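Local coordinates for protein formimidoylglutamase (Bacillus subtilis, PDB 3M1R) that catalyses the hydrolysis of N-formimidoyl-L-glutamate to L-glutamate and formamide, a manganese-dependent step of histidine degradation, at residues D[130-141]-D[171-181]. Sequence-based numbering, arbitrary orientation.
Sequences NSISYSTIKAIA and PFRRLLDEEII. With CA (calcium ion), chain B.
Y134 reaches across to helix 171-178 and shows how one tyrosine can serve apolar and polar neighbours at once. The ring leaves helix 133-141 because a chi1 of 167° swings CG to the far side from the backbone N, and it lies alongside R174, whose CB is 3.4 Å from Y134 CD1 and whose CD rests over one face near the rim. From there the extended arginine carries NH1 to E178 OE2 (2.9 Å), a salt bridge within its own helix. The other carboxylate oxygen, E178 OE1, sits in the plane of the ring at its edge and accepts the phenol proton through its syn lone pair, with Y134 OH 2.6 Å away. K138 NZ in turn donates to Y134 OH, so the hydroxyl is gripped twice. The two helices, at 36° and 9.0 Å between axes, follow strands 121-127 and 147-152, consecutive in the chain though not adjacent in the parallel sheet of the arginase alpha/beta fold. Toward the C-terminal end of the contact, I180, whose N bonds to L175 O in the Schellman motif at E179, lays CD1 3.5 Å from Y134 CE1 and CG2 3.7 Å from A141 CB. Nearer the sheet, I137 CG2 meets L175 CD2 at 3.9 Å and also I181 CG2, while its CD1 approaches F172; I137 and I181 both touch V149 of strand 147-152. At the opposite end P171 CG abuts the backbone O of N130 (3.3 Å), a residue that joins D153, D157 and D245 around a calcium ion in the metal site.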
loop_
_atom_site.group_PDB
_atom_site.type_symbol
_atom_site.label_atom_id
_atom_site.label_comp_id
_atom_site.label_asym_id
_atom_site.label_seq_id
_atom_site.Cartn_x
_atom_site.Cartn_y
_atom_site.Cartn_z
ATOM N N ASN D 130 -14.014 19.501 9.153
ATOM C CA ASN D 130 -14.110 20.941 9.320
ATOM C C ASN D 130 -15.452 21.402 9.877
ATOM O O ASN D 130 -15.551 22.484 10.460
ATOM C CB ASN D 130 -13.753 21.692 8.026
ATOM C CG ASN D 130 -12.977 22.985 8.302
ATOM O OD1 ASN D 130 -12.205 23.450 7.462
ATOM N ND2 ASN D 130 -13.170 23.560 9.509
ATOM N N SER D 131 -16.480 20.575 9.717
ATOM C CA SER D 131 -17.832 20.998 10.099
ATOM C C SER D 131 -17.977 21.254 11.602
ATOM O O SER D 131 -18.890 21.949 12.011
ATOM C CB SER D 131 -18.858 19.956 9.665
ATOM O OG SER D 131 -18.824 18.842 10.533
ATOM N N ILE D 132 -17.080 20.691 12.423
ATOM C CA ILE D 132 -17.210 20.814 13.879
ATOM C C ILE D 132 -16.976 22.236 14.363
ATOM O O ILE D 132 -17.356 22.577 15.478
ATOM C CB ILE D 132 -16.259 19.851 14.667
ATOM C CG1 ILE D 132 -14.820 20.377 14.680
ATOM C CG2 ILE D 132 -16.310 18.438 14.081
ATOM C CD1 ILE D 132 -13.890 19.627 15.651
ATOM N N SER D 133 -16.349 23.061 13.528
ATOM C CA SER D 133 -15.981 24.418 13.929
ATOM C C SER D 133 -17.183 25.293 14.234
ATOM O O SER D 133 -17.082 26.288 14.972
ATOM C CB SER D 133 -15.096 25.084 12.873
ATOM O OG SER D 133 -13.868 24.394 12.753
ATOM N N TYR D 134 -18.332 24.935 13.679
ATOM C CA TYR D 134 -19.530 25.675 14.019
ATOM C C TYR D 134 -19.881 25.464 15.483
ATOM O O TYR D 134 -20.045 26.427 16.230
ATOM C CB TYR D 134 -20.711 25.269 13.152
ATOM C CG TYR D 134 -22.012 25.795 13.688
ATOM C CD1 TYR D 134 -22.446 27.079 13.371
ATOM C CD2 TYR D 134 -22.813 25.012 14.511
ATOM C CE1 TYR D 134 -23.644 27.567 13.855
ATOM C CE2 TYR D 134 -24.026 25.497 15.004
ATOM C CZ TYR D 134 -24.425 26.775 14.676
ATOM O OH TYR D 134 -25.613 27.265 15.160
ATOM N N SER D 135 -20.000 24.203 15.898
ATOM C CA SER D 135 -20.410 23.911 17.273
ATOM C C SER D 135 -19.371 24.328 18.337
ATOM O O SER D 135 -19.732 24.798 19.413
ATOM C CB SER D 135 -20.796 22.435 17.432
ATOM O OG SER D 135 -21.930 22.107 16.640
ATOM N N THR D 136 -18.089 24.157 18.044
ATOM C CA THR D 136 -17.063 24.452 19.043
ATOM C C THR D 136 -16.989 25.950 19.313
ATOM O O THR D 136 -17.099 26.386 20.454
ATOM C CB THR D 136 -15.693 23.941 18.602
ATOM O OG1 THR D 136 -15.484 24.312 17.238
ATOM C CG2 THR D 136 -15.648 22.445 18.713
ATOM N N ILE D 137 -16.817 26.729 18.250
ATOM C CA ILE D 137 -16.786 28.185 18.331
ATOM C C ILE D 137 -18.042 28.792 18.951
ATOM O O ILE D 137 -17.957 29.674 19.799
ATOM C CB ILE D 137 -16.512 28.801 16.958
ATOM C CG1 ILE D 137 -15.099 28.429 16.514
ATOM C CG2 ILE D 137 -16.663 30.291 17.007
ATOM C CD1 ILE D 137 -14.761 28.844 15.108
ATOM N N LYS D 138 -19.210 28.318 18.544
ATOM C CA LYS D 138 -20.448 28.797 19.146
ATOM C C LYS D 138 -20.439 28.619 20.671
ATOM O O LYS D 138 -20.952 29.459 21.398
ATOM C CB LYS D 138 -21.631 28.061 18.535
ATOM C CG LYS D 138 -23.011 28.422 19.076
ATOM C CD LYS D 138 -24.077 27.784 18.169
ATOM C CE LYS D 138 -25.326 27.361 18.926
ATOM N NZ LYS D 138 -26.050 26.276 18.185
ATOM N N ALA D 139 -19.868 27.514 21.146
ATOM C CA ALA D 139 -19.793 27.251 22.577
ATOM C C ALA D 139 -18.835 28.231 23.216
ATOM O O ALA D 139 -19.129 28.803 24.258
ATOM C CB ALA D 139 -19.342 25.831 22.838
ATOM N N ILE D 140 -17.683 28.429 22.587
ATOM C CA ILE D 140 -16.744 29.430 23.066
ATOM C C ILE D 140 -17.446 30.772 23.128
ATOM O O ILE D 140 -17.510 31.403 24.178
ATOM C CB ILE D 140 -15.530 29.567 22.137
ATOM C CG1 ILE D 140 -14.689 28.290 22.144
ATOM C CG2 ILE D 140 -14.697 30.770 22.532
ATOM C CD1 ILE D 140 -14.188 27.898 23.493
ATOM N N ALA D 141 -17.991 31.200 21.994
ATOM C CA ALA D 141 -18.622 32.515 21.890
ATOM C C ALA D 141 -19.722 32.732 22.915
ATOM O O ALA D 141 -19.861 33.822 23.474
ATOM C CB ALA D 141 -19.164 32.742 20.497
ATOM N N PRO D 171 -19.079 25.735 7.957
ATOM C CA PRO D 171 -19.094 26.191 9.352
ATOM C C PRO D 171 -19.138 27.706 9.461
ATOM O O PRO D 171 -19.901 28.247 10.262
ATOM C CB PRO D 171 -17.752 25.712 9.909
ATOM C CG PRO D 171 -17.158 24.842 8.883
ATOM C CD PRO D 171 -17.765 25.189 7.575
ATOM N N PHE D 172 -18.325 28.388 8.664
ATOM C CA PHE D 172 -18.183 29.827 8.840
ATOM C C PHE D 172 -19.324 30.656 8.257
ATOM O O PHE D 172 -19.586 31.767 8.727
ATOM C CB PHE D 172 -16.816 30.312 8.369
ATOM C CG PHE D 172 -15.715 29.872 9.257
ATOM C CD1 PHE D 172 -14.972 28.745 8.952
ATOM C CD2 PHE D 172 -15.457 30.549 10.439
ATOM C CE1 PHE D 172 -13.976 28.332 9.800
ATOM C CE2 PHE D 172 -14.464 30.134 11.280
ATOM C CZ PHE D 172 -13.729 29.030 10.970
ATOM N N ARG D 173 -20.017 30.114 7.263
ATOM C CA ARG D 173 -21.244 30.753 6.794
ATOM C C ARG D 173 -22.292 30.689 7.903
ATOM O O ARG D 173 -22.999 31.661 8.164
ATOM C CB ARG D 173 -21.770 30.084 5.520
ATOM C CG ARG D 173 -22.842 30.901 4.785
ATOM C CD ARG D 173 -23.178 30.297 3.421
ATOM N NE ARG D 173 -23.908 31.249 2.590
ATOM C CZ ARG D 173 -23.411 31.830 1.503
ATOM N NH1 ARG D 173 -24.153 32.685 0.811
ATOM N NH2 ARG D 173 -22.179 31.548 1.102
ATOM N N ARG D 174 -22.383 29.536 8.556
ATOM C CA ARG D 174 -23.311 29.369 9.657
ATOM C C ARG D 174 -22.966 30.339 10.778
ATOM O O ARG D 174 -23.849 31.002 11.314
ATOM C CB ARG D 174 -23.306 27.929 10.165
ATOM C CG ARG D 174 -24.334 27.039 9.480
ATOM C CD ARG D 174 -24.374 25.644 10.089
ATOM N NE ARG D 174 -25.654 24.990 9.829
ATOM C CZ ARG D 174 -26.738 25.147 10.584
ATOM N NH1 ARG D 174 -26.699 25.937 11.652
ATOM N NH2 ARG D 174 -27.862 24.513 10.274
ATOM N N LEU D 175 -21.681 30.430 11.120
ATOM C CA LEU D 175 -21.250 31.344 12.168
ATOM C C LEU D 175 -21.566 32.798 11.794
ATOM O O LEU D 175 -22.213 33.496 12.561
ATOM C CB LEU D 175 -19.759 31.155 12.486
ATOM C CG LEU D 175 -19.388 29.830 13.149
ATOM C CD1 LEU D 175 -17.928 29.485 12.907
ATOM C CD2 LEU D 175 -19.698 29.839 14.638
ATOM N N LEU D 176 -21.124 33.244 10.618
ATOM C CA LEU D 176 -21.389 34.620 10.170
ATOM C C LEU D 176 -22.883 34.960 10.075
ATOM O O LEU D 176 -23.346 35.976 10.620
ATOM C CB LEU D 176 -20.722 34.889 8.821
ATOM C CG LEU D 176 -19.327 35.510 8.821
ATOM C CD1 LEU D 176 -18.889 35.833 10.225
ATOM C CD2 LEU D 176 -18.341 34.593 8.172
ATOM N N ASP D 177 -23.637 34.108 9.386
ATOM C CA ASP D 177 -25.065 34.345 9.196
ATOM C C ASP D 177 -25.797 34.479 10.532
ATOM O O ASP D 177 -26.665 35.339 10.689
ATOM C CB ASP D 177 -25.698 33.236 8.344
ATOM C CG ASP D 177 -25.390 33.385 6.853
ATOM O OD1 ASP D 177 -24.923 34.470 6.443
ATOM O OD2 ASP D 177 -25.632 32.425 6.085
ATOM N N GLU D 178 -25.429 33.639 11.495
ATOM C CA GLU D 178 -26.151 33.580 12.758
ATOM C C GLU D 178 -25.624 34.605 13.762
ATOM O O GLU D 178 -26.156 34.745 14.863
ATOM C CB GLU D 178 -26.103 32.161 13.325
ATOM C CG GLU D 178 -26.808 31.152 12.429
ATOM C CD GLU D 178 -26.644 29.720 12.898
ATOM O OE1 GLU D 178 -26.303 29.513 14.081
ATOM O OE2 GLU D 178 -26.863 28.801 12.077
ATOM N N GLU D 179 -24.572 35.313 13.355
ATOM C CA GLU D 179 -23.951 36.367 14.153
ATOM C C GLU D 179 -23.288 35.856 15.425
ATOM O O GLU D 179 -23.214 36.566 16.425
ATOM C CB GLU D 179 -24.967 37.448 14.492
ATOM C CG GLU D 179 -25.733 37.942 13.293
ATOM C CD GLU D 179 -26.581 39.138 13.625
ATOM O OE1 GLU D 179 -27.823 39.000 13.626
ATOM O OE2 GLU D 179 -26.000 40.210 13.895
ATOM N N ILE D 180 -22.790 34.626 15.378
ATOM C CA ILE D 180 -22.102 34.049 16.522
ATOM C C ILE D 180 -20.754 34.743 16.687
ATOM O O ILE D 180 -20.340 35.061 17.799
ATOM C CB ILE D 180 -21.952 32.527 16.370
ATOM C CG1 ILE D 180 -23.342 31.882 16.311
ATOM C CG2 ILE D 180 -21.132 31.944 17.518
ATOM C CD1 ILE D 180 -23.352 30.437 15.823
ATOM N N ILE D 181 -20.079 34.984 15.570
ATOM C CA ILE D 181 -18.903 35.840 15.562
ATOM C C ILE D 181 -19.101 36.863 14.471
ATOM O O ILE D 181 -19.995 36.724 13.641
ATOM C CB ILE D 181 -17.608 35.068 15.267
ATOM C CG1 ILE D 181 -17.658 34.471 13.860
ATOM C CG2 ILE D 181 -17.327 34.027 16.361
ATOM C CD1 ILE D 181 -16.368 33.759 13.449
HETATM CA CA CA B . -11.731 24.178 5.249
#